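Local coordinates for disulfide isomerase DsbG N-terminal domain-containing protein (Helicobacter pylori, PDB 3TDG) that belongs to the DsbG family of thioredoxin-fold oxidoreductases and probably acts on the disulfide bonds of other proteins, as a reductase or isomerase, at residues P157-C162 with G184-N189; V178-V183 with K220-Q225; A194-E199 with Y226-Q231. All coordinates share one frame; numbering follows the deposited sequence.

In the fold
All three contacts lie in the thioredoxin-fold part of the chain, on one side of its centre. Contact 1 is centred about 9 Å from contact 2 and about 12 Å from contact 3, while contacts 2 and 3 are about 10 Å apart, centre to centre. The start of helix 188-206 and its preceding loop serve contact 1, its later turns contact 3; strand 177-182 and helix 211-222 meet in contact 2. Along the chain contact 1 closes before contact 3 opens, whereas contact 2 interlocks with both. Pro157 of contact 1 packs on Val182 and Tyr222 of contact 2, and Tyr222 also meets Ile197 of contact 3, so packing links the CxxC region to helix 188-206.

Contact 1 of 3, residues P157-C162 with G184-N189; sequences PMCPHC and GWLGVN
Cys159 and Leu186 meet at the start of a CxxC helix of the thioredoxin type, where the loop leading into helix 188-206 comes up beside the first cysteine. The close apolar part is small: CD1 of Leu186 lies 3.6 Å from CB of Cys159, so one methyl branch rests against the beta carbon. The CB of Leu186 is directed at the cysteine segment, and its CD1 branch makes the touch. The second packed spot is Met158 against Asn189. CG of Met158 lies 3.7 Å from the backbone C of Asn189, and CE turns back to within 3.9 Å of CB of the same asparagine. Bends at chi2 (-52°) and chi3 (-80°) fold the thioether over that beta carbon, and the two side chains cross at a slant.

The outer side is much looser. Leu186 is exposed, Met158 and Asn189 are only partly buried, and no hydrogen bond joins the two segments, which together bury 223 Å². Polar ties come instead from Asp156, whose carboxylate accepts from the backbone N of Met158 through OD2 and from those of Trp185 and Leu186 through OD1, bridging the two loops through backbone N-H groups. Cys159 is buried and sits at the N-cap of helix 160-167. The two cysteines are modelled as separate thiols, consistent with a reduced redox pair. SG of Cys159, turned away from its own backbone N and alongside the carbonyl carbon, accepts a capping bond from N of Cys162, 3.5 Å away, an ordinary length for a sulfur acceptor, with an N-H...S angle of 151°.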
loop_
_atom_site.group_PDB
_atom_site.type_symbol
_atom_site.label_atom_id
_atom_site.label_comp_id
_atom_site.label_asym_id
_atom_site.label_seq_id
_atom_site.Cartn_x
_atom_site.Cartn_y
_atom_site.Cartn_z
ATOM N N PRO A 157 32.981 -5.170 -8.954
ATOM C CA PRO A 157 34.354 -5.208 -9.454
ATOM C C PRO A 157 34.562 -4.636 -10.881
ATOM O O PRO A 157 35.711 -4.532 -11.315
ATOM C CB PRO A 157 34.721 -6.698 -9.384
ATOM C CG PRO A 157 33.431 -7.439 -9.359
ATOM C CD PRO A 157 32.308 -6.481 -9.052
ATOM N N MET A 158 33.483 -4.280 -11.583
ATOM C CA MET A 158 33.572 -3.615 -12.897
ATOM C C MET A 158 33.227 -2.122 -12.815
ATOM O O MET A 158 32.889 -1.495 -13.811
ATOM C CB MET A 158 32.674 -4.304 -13.945
ATOM C CG MET A 158 33.109 -5.735 -14.370
ATOM S SD MET A 158 34.830 -5.951 -14.909
ATOM C CE MET A 158 34.740 -5.341 -16.604
ATOM N N CYS A 159 33.300 -1.546 -11.622
ATOM C CA CYS A 159 32.857 -0.183 -11.445
ATOM C C CYS A 159 34.066 0.670 -11.089
ATOM O O CYS A 159 34.716 0.414 -10.082
ATOM C CB CYS A 159 31.779 -0.141 -10.356
ATOM S SG CYS A 159 31.313 1.485 -9.731
ATOM N N PRO A 160 34.401 1.670 -11.934
ATOM C CA PRO A 160 35.535 2.544 -11.617
ATOM C C PRO A 160 35.420 3.254 -10.280
ATOM O O PRO A 160 36.419 3.407 -9.586
ATOM C CB PRO A 160 35.520 3.552 -12.774
ATOM C CG PRO A 160 35.059 2.699 -13.935
ATOM C CD PRO A 160 33.938 1.883 -13.319
ATOM N N HIS A 161 34.222 3.673 -9.892
ATOM C CA HIS A 161 34.073 4.281 -8.560
ATOM C C HIS A 161 34.352 3.299 -7.412
ATOM O O HIS A 161 34.894 3.672 -6.363
ATOM C CB HIS A 161 32.712 4.963 -8.434
ATOM C CG HIS A 161 32.684 6.330 -9.040
ATOM N ND1 HIS A 161 32.525 7.476 -8.287
ATOM C CD2 HIS A 161 32.847 6.741 -10.324
ATOM C CE1 HIS A 161 32.560 8.532 -9.086
ATOM N NE2 HIS A 161 32.757 8.114 -10.324
ATOM N N CYS A 162 34.004 2.033 -7.622
ATOM C CA CYS A 162 34.340 0.983 -6.649
ATOM C C CYS A 162 35.839 0.677 -6.648
ATOM O O CYS A 162 36.409 0.385 -5.599
ATOM C CB CYS A 162 33.501 -0.273 -6.887
ATOM S SG CYS A 162 31.727 0.017 -6.627
ATOM N N GLY A 184 27.525 -8.792 -8.255
ATOM C CA GLY A 184 27.517 -8.891 -9.712
ATOM C C GLY A 184 26.414 -8.016 -10.274
ATOM O O GLY A 184 25.512 -8.519 -10.919
ATOM N N TRP A 185 26.498 -6.702 -10.036
ATOM C CA TRP A 185 25.364 -5.779 -10.224
ATOM C C TRP A 185 25.316 -5.101 -11.601
ATOM O O TRP A 185 24.228 -4.904 -12.173
ATOM C CB TRP A 185 25.393 -4.761 -9.065
ATOM C CG TRP A 185 24.592 -3.416 -9.124
ATOM C CD1 TRP A 185 25.119 -2.152 -8.994
ATOM C CD2 TRP A 185 23.171 -3.238 -9.207
ATOM N NE1 TRP A 185 24.119 -1.199 -9.035
ATOM C CE2 TRP A 185 22.918 -1.837 -9.172
ATOM C CE3 TRP A 185 22.094 -4.112 -9.351
ATOM C CZ2 TRP A 185 21.627 -1.306 -9.250
ATOM C CZ3 TRP A 185 20.820 -3.583 -9.438
ATOM C CH2 TRP A 185 20.596 -2.198 -9.388
ATOM N N LEU A 186 26.484 -4.762 -12.143
ATOM C CA LEU A 186 26.508 -3.898 -13.334
ATOM C C LEU A 186 26.428 -4.625 -14.685
ATOM O O LEU A 186 26.129 -4.009 -15.696
ATOM C CB LEU A 186 27.673 -2.904 -13.279
ATOM C CG LEU A 186 27.570 -1.875 -12.140
ATOM C CD1 LEU A 186 28.800 -0.991 -12.127
ATOM C CD2 LEU A 186 26.296 -1.031 -12.240
ATOM N N GLY A 187 26.651 -5.935 -14.685
ATOM C CA GLY A 187 26.564 -6.745 -15.910
ATOM C C GLY A 187 27.188 -8.116 -15.738
ATOM O O GLY A 187 27.448 -8.553 -14.623
ATOM N N VAL A 188 27.437 -8.795 -16.850
ATOM C CA VAL A 188 27.913 -10.178 -16.838
ATOM C C VAL A 188 29.329 -10.304 -16.264
ATOM O O VAL A 188 29.609 -11.193 -15.463
ATOM C CB VAL A 188 27.846 -10.802 -18.269
ATOM C CG1 VAL A 188 28.597 -12.127 -18.325
ATOM C CG2 VAL A 188 26.399 -10.989 -18.697
ATOM N N ASN A 189 30.219 -9.419 -16.687
ATOM C CA ASN A 189 31.596 -9.438 -16.197
ATOM C C ASN A 189 31.703 -9.172 -14.687
ATOM O O ASN A 189 32.601 -9.705 -14.025
ATOM C CB ASN A 189 32.461 -8.463 -16.997
ATOM C CG ASN A 189 32.770 -8.973 -18.412
ATOM O OD1 ASN A 189 32.822 -10.183 -18.657
ATOM N ND2 ASN A 189 32.975 -8.041 -19.346
#

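Contact 2 of 3, residues V178-V183 with K220-Q225; sequences VRMVVV and KIYSTQ
Tyr222 reaches across from the last turn of helix 211-222 to Met180 and Val182 on strand 177-182. Reading from Lys220, the lysine is turned to the outside, where NZ forms a salt bridge with Glu200. Ile221 follows on the buried side of the helix, packing on Ile197 rather than on the strand. Tyr222 then carries the whole contact. Its CB is directed at the strand, and its phenol meets the two strand side chains coming from the opposite direction. CE of Met180 lies 3.6 Å from CZ and 3.3 Å from OH of Tyr222. Met180 arrives with CG anti to its backbone N (chi1 -165°) and an extended chain, which brings CE out to the phenol. CG1 of Val182 lies 3.6 Å from the same OH; both methyls stand oblique to the ring. The buried hydroxyl is paired with OG of Ser155. Ser223 leaves the helical conformation, and its OG accepts from N of Gln225 at 3.2 Å, forming an ST turn just after the helix ends. Tyr222 thus packs a helix of the extra segment between strand 177-182 and helix 235-249 on a central strand, beside the CxxC motif, consistent with the helical insertion in Dsb thioredoxin folds.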
loop_
_atom_site.group_PDB
_atom_site.type_symbol
_atom_site.label_atom_id
_atom_site.label_comp_id
_atom_site.label_asym_id
_atom_site.label_seq_id
_atom_site.Cartn_x
_atom_site.Cartn_y
_atom_site.Cartn_z
ATOM N N VAL A 178 36.051 -3.907 8.091
ATOM C CA VAL A 178 35.288 -3.807 6.849
ATOM C C VAL A 178 34.717 -5.157 6.425
ATOM O O VAL A 178 35.438 -6.157 6.378
ATOM C CB VAL A 178 36.171 -3.218 5.719
ATOM C CG1 VAL A 178 35.511 -3.399 4.328
ATOM C CG2 VAL A 178 36.477 -1.754 6.014
ATOM N N ARG A 179 33.413 -5.174 6.153
ATOM C CA ARG A 179 32.774 -6.291 5.474
ATOM C C ARG A 179 32.453 -5.903 4.033
ATOM O O ARG A 179 31.426 -5.267 3.748
ATOM C CB ARG A 179 31.510 -6.744 6.201
ATOM C CG ARG A 179 31.795 -7.262 7.614
ATOM C CD ARG A 179 30.554 -7.750 8.299
ATOM N NE ARG A 179 30.893 -8.217 9.644
ATOM C CZ ARG A 179 30.026 -8.361 10.638
ATOM N NH1 ARG A 179 28.742 -8.084 10.456
ATOM N NH2 ARG A 179 30.453 -8.800 11.813
ATOM N N MET A 180 33.340 -6.294 3.130
ATOM C CA MET A 180 33.158 -5.988 1.729
ATOM C C MET A 180 32.231 -7.022 1.051
ATOM O O MET A 180 32.502 -8.224 1.072
ATOM C CB MET A 180 34.520 -5.933 1.046
ATOM C CG MET A 180 34.474 -5.280 -0.317
ATOM S SD MET A 180 36.098 -4.678 -0.758
ATOM C CE MET A 180 35.896 -4.518 -2.532
ATOM N N VAL A 181 31.144 -6.536 0.462
ATOM C CA VAL A 181 30.164 -7.374 -0.206
ATOM C C VAL A 181 30.305 -7.137 -1.713
ATOM O O VAL A 181 29.891 -6.082 -2.221
ATOM C CB VAL A 181 28.734 -7.029 0.269
ATOM C CG1 VAL A 181 27.678 -7.869 -0.457
ATOM C CG2 VAL A 181 28.619 -7.215 1.799
ATOM N N VAL A 182 30.922 -8.096 -2.409
ATOM C CA VAL A 182 31.264 -7.936 -3.828
ATOM C C VAL A 182 30.135 -8.501 -4.689
ATOM O O VAL A 182 29.896 -9.713 -4.705
ATOM C CB VAL A 182 32.648 -8.563 -4.183
ATOM C CG1 VAL A 182 33.032 -8.287 -5.656
ATOM C CG2 VAL A 182 33.710 -8.013 -3.282
ATOM N N VAL A 183 29.420 -7.610 -5.363
ATOM C CA VAL A 183 28.206 -7.982 -6.075
ATOM C C VAL A 183 28.432 -8.087 -7.587
ATOM O O VAL A 183 29.401 -7.527 -8.123
ATOM C CB VAL A 183 27.066 -6.986 -5.803
ATOM C CG1 VAL A 183 26.657 -7.034 -4.314
ATOM C CG2 VAL A 183 27.486 -5.546 -6.221
ATOM N N LYS A 220 43.978 -7.663 -7.495
ATOM C CA LYS A 220 44.262 -8.468 -8.686
ATOM C C LYS A 220 43.008 -8.528 -9.577
ATOM O O LYS A 220 43.078 -8.213 -10.776
ATOM C CB LYS A 220 44.764 -9.878 -8.295
ATOM C CG LYS A 220 45.036 -10.829 -9.490
ATOM C CD LYS A 220 45.471 -12.246 -9.046
ATOM C CE LYS A 220 44.267 -13.126 -8.668
ATOM N NZ LYS A 220 44.673 -14.448 -8.081
ATOM N N ILE A 221 41.859 -8.893 -9.001
ATOM C CA ILE A 221 40.650 -9.138 -9.814
ATOM C C ILE A 221 39.905 -7.851 -10.211
ATOM O O ILE A 221 39.304 -7.784 -11.296
ATOM C CB ILE A 221 39.696 -10.204 -9.148
ATOM C CG1 ILE A 221 40.390 -11.573 -9.105
ATOM C CG2 ILE A 221 38.365 -10.307 -9.897
ATOM C CD1 ILE A 221 39.761 -12.592 -8.163
ATOM N N TYR A 222 39.964 -6.832 -9.348
ATOM C CA TYR A 222 39.354 -5.534 -9.641
ATOM C C TYR A 222 40.087 -4.786 -10.776
ATOM O O TYR A 222 39.489 -3.975 -11.487
ATOM C CB TYR A 222 39.294 -4.661 -8.385
ATOM C CG TYR A 222 37.998 -4.763 -7.593
ATOM C CD1 TYR A 222 37.186 -3.646 -7.422
ATOM C CD2 TYR A 222 37.586 -5.976 -7.017
ATOM C CE1 TYR A 222 35.996 -3.710 -6.694
ATOM C CE2 TYR A 222 36.380 -6.057 -6.279
ATOM C CZ TYR A 222 35.602 -4.907 -6.130
ATOM O OH TYR A 222 34.424 -4.946 -5.444
ATOM N N SER A 223 41.376 -5.079 -10.941
ATOM C CA SER A 223 42.181 -4.453 -11.986
ATOM C C SER A 223 41.463 -4.516 -13.323
ATOM O O SER A 223 40.990 -5.565 -13.744
ATOM C CB SER A 223 43.557 -5.129 -12.093
ATOM O OG SER A 223 44.258 -4.627 -13.210
ATOM N N THR A 224 41.388 -3.372 -13.983
ATOM C CA THR A 224 40.843 -3.277 -15.330
ATOM C C THR A 224 41.556 -4.177 -16.347
ATOM O O THR A 224 40.950 -4.608 -17.326
ATOM C CB THR A 224 40.882 -1.800 -15.806
ATOM O OG1 THR A 224 40.186 -0.979 -14.856
ATOM C CG2 THR A 224 40.223 -1.639 -17.151
ATOM N N GLN A 225 42.827 -4.478 -16.106
ATOM C CA GLN A 225 43.602 -5.330 -17.023
ATOM C C GLN A 225 43.435 -6.823 -16.748
ATOM O O GLN A 225 43.906 -7.652 -17.535
ATOM C CB GLN A 225 45.085 -4.944 -17.007
ATOM C CG GLN A 225 45.361 -3.552 -17.587
ATOM C CD GLN A 225 44.891 -2.423 -16.671
ATOM O OE1 GLN A 225 45.092 -2.469 -15.455
ATOM N NE2 GLN A 225 44.264 -1.408 -17.252
#

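Contact 3 of 3, residues A194-E199 with Y226-Q231; sequences AALIQE and YDINAQ
Leu196 points one methyl, CD1, into a group formed by Tyr226, Ile228 and Gln231. The modelled 3.2 Å between CD1 of Leu196 and CD1 of Ile228 is shorter than usual for two methyls, so that spacing is doubtful. CD1 of Leu196 also lies 3.9 Å from CB of Gln231, whose side chain crosses the leucine's at about a right angle. CE2 of Tyr226 is 4.1 Å from CD1 of Leu196, which sits at the ring edge, near its plane. Ile228 has CG1 anti to the backbone N (chi1 -177°), and chi2 of 57° brings CD1 up to the leucine although CB itself does not point there. In the thioredoxin-fold domain this joins helix 188-206, probably part of the extra helical segment between strand 177-182 and helix 235-249, to the loop after helix 211-222. One step further out, the loop closes on itself: NE2 of Gln231 donates to O of Asp227 at 2.9 Å, with an N-H...O angle of 162° and the acceptor near the amide plane. N of Gln231 is hydrogen-bonded to O of Ile228, 3.2 Å away. Beyond these, NZ of Lys192 of helix 188-206 hydrogen-bonds to O of Gln231, and Pro234 packs on Leu196.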
loop_
_atom_site.group_PDB
_atom_site.type_symbol
_atom_site.label_atom_id
_atom_site.label_comp_id
_atom_site.label_asym_id
_atom_site.label_seq_id
_atom_site.Cartn_x
_atom_site.Cartn_y
_atom_site.Cartn_z
ATOM N N ALA A 194 32.761 -11.307 -9.475
ATOM C CA ALA A 194 32.261 -11.592 -8.113
ATOM C C ALA A 194 32.364 -13.090 -7.784
ATOM O O ALA A 194 32.801 -13.458 -6.693
ATOM C CB ALA A 194 30.800 -11.096 -7.959
ATOM N N ALA A 195 31.994 -13.945 -8.747
ATOM C CA ALA A 195 32.117 -15.416 -8.599
ATOM C C ALA A 195 33.540 -15.887 -8.332
ATOM O O ALA A 195 33.782 -16.703 -7.442
ATOM C CB ALA A 195 31.516 -16.151 -9.835
ATOM N N LEU A 196 34.488 -15.359 -9.103
ATOM C CA LEU A 196 35.902 -15.692 -8.961
ATOM C C LEU A 196 36.420 -15.225 -7.620
ATOM O O LEU A 196 37.228 -15.902 -6.974
ATOM C CB LEU A 196 36.718 -15.025 -10.097
ATOM C CG LEU A 196 36.465 -15.491 -11.546
ATOM C CD1 LEU A 196 37.140 -14.562 -12.608
ATOM C CD2 LEU A 196 36.916 -16.933 -11.763
ATOM N N ILE A 197 35.966 -14.047 -7.193
ATOM C CA ILE A 197 36.313 -13.555 -5.875
ATOM C C ILE A 197 35.801 -14.506 -4.769
ATOM O O ILE A 197 36.532 -14.793 -3.820
ATOM C CB ILE A 197 35.891 -12.050 -5.656
ATOM C CG1 ILE A 197 36.906 -11.107 -6.332
ATOM C CG2 ILE A 197 35.852 -11.692 -4.147
ATOM C CD1 ILE A 197 36.353 -9.736 -6.735
ATOM N N GLN A 198 34.565 -14.985 -4.891
ATOM C CA GLN A 198 33.996 -15.930 -3.907
ATOM C C GLN A 198 34.861 -17.203 -3.885
ATOM O O GLN A 198 35.214 -17.712 -2.817
ATOM C CB GLN A 198 32.546 -16.307 -4.267
ATOM C CG GLN A 198 31.486 -15.249 -3.927
ATOM C CD GLN A 198 31.506 -14.890 -2.463
ATOM O OE1 GLN A 198 31.426 -15.763 -1.612
ATOM N NE2 GLN A 198 31.673 -13.612 -2.160
ATOM N N GLU A 199 35.190 -17.715 -5.071
ATOM C CA GLU A 199 35.997 -18.947 -5.173
ATOM C C GLU A 199 37.369 -18.740 -4.571
ATOM O O GLU A 199 37.834 -19.544 -3.783
ATOM C CB GLU A 199 36.103 -19.392 -6.630
ATOM C CG GLU A 199 36.975 -20.631 -6.881
ATOM C CD GLU A 199 36.890 -21.071 -8.342
ATOM O OE1 GLU A 199 37.371 -20.328 -9.222
ATOM O OE2 GLU A 199 36.298 -22.138 -8.616
ATOM N N TYR A 226 42.763 -7.167 -15.641
ATOM C CA TYR A 226 42.501 -8.568 -15.318
ATOM C C TYR A 226 41.662 -9.238 -16.405
ATOM O O TYR A 226 40.489 -8.904 -16.612
ATOM C CB TYR A 226 41.833 -8.728 -13.944
ATOM C CG TYR A 226 41.711 -10.172 -13.502
ATOM C CD1 TYR A 226 42.777 -10.820 -12.880
ATOM C CD2 TYR A 226 40.533 -10.892 -13.720
ATOM C CE1 TYR A 226 42.680 -12.152 -12.480
ATOM C CE2 TYR A 226 40.425 -12.226 -13.324
ATOM C CZ TYR A 226 41.499 -12.841 -12.701
ATOM O OH TYR A 226 41.401 -14.152 -12.306
ATOM N N ASP A 227 42.281 -10.187 -17.091
ATOM C CA ASP A 227 41.666 -10.874 -18.213
ATOM C C ASP A 227 40.582 -11.830 -17.734
ATOM O O ASP A 227 40.829 -13.005 -17.444
ATOM C CB ASP A 227 42.727 -11.624 -19.028
ATOM C CG ASP A 227 42.257 -11.946 -20.442
ATOM O OD1 ASP A 227 41.024 -11.880 -20.701
ATOM O OD2 ASP A 227 43.125 -12.256 -21.298
ATOM N N ILE A 228 39.371 -11.302 -17.675
ATOM C CA ILE A 228 38.244 -12.024 -17.133
ATOM C C ILE A 228 37.855 -13.267 -17.969
ATOM O O ILE A 228 37.563 -14.325 -17.413
ATOM C CB ILE A 228 37.054 -11.039 -16.854
ATOM C CG1 ILE A 228 35.878 -11.764 -16.199
ATOM C CG2 ILE A 228 36.685 -10.210 -18.104
ATOM C CD1 ILE A 228 36.269 -12.446 -14.903
ATOM N N ASN A 229 37.892 -13.149 -19.290
ATOM C CA ASN A 229 37.562 -14.281 -20.160
ATOM C C ASN A 229 38.603 -15.406 -20.163
ATOM O O ASN A 229 38.290 -16.536 -20.527
ATOM C CB ASN A 229 37.256 -13.792 -21.573
ATOM C CG ASN A 229 36.138 -12.776 -21.594
ATOM O OD1 ASN A 229 36.257 -11.718 -22.205
ATOM N ND2 ASN A 229 35.051 -13.082 -20.897
ATOM N N ALA A 230 39.823 -15.090 -19.726
ATOM C CA ALA A 230 40.902 -16.066 -19.597
ATOM C C ALA A 230 40.746 -16.962 -18.368
ATOM O O ALA A 230 41.616 -17.786 -18.081
ATOM C CB ALA A 230 42.249 -15.359 -19.561
ATOM N N GLN A 231 39.648 -16.788 -17.633
ATOM C CA GLN A 231 39.392 -17.577 -16.429
ATOM C C GLN A 231 38.172 -18.462 -16.636
ATOM O O GLN A 231 37.203 -18.056 -17.286
ATOM C CB GLN A 231 39.160 -16.667 -15.216
ATOM C CG GLN A 231 40.010 -15.398 -15.179
ATOM C CD GLN A 231 41.498 -15.684 -15.064
ATOM O OE1 GLN A 231 41.910 -16.650 -14.418
ATOM N NE2 GLN A 231 42.313 -14.839 -15.696
#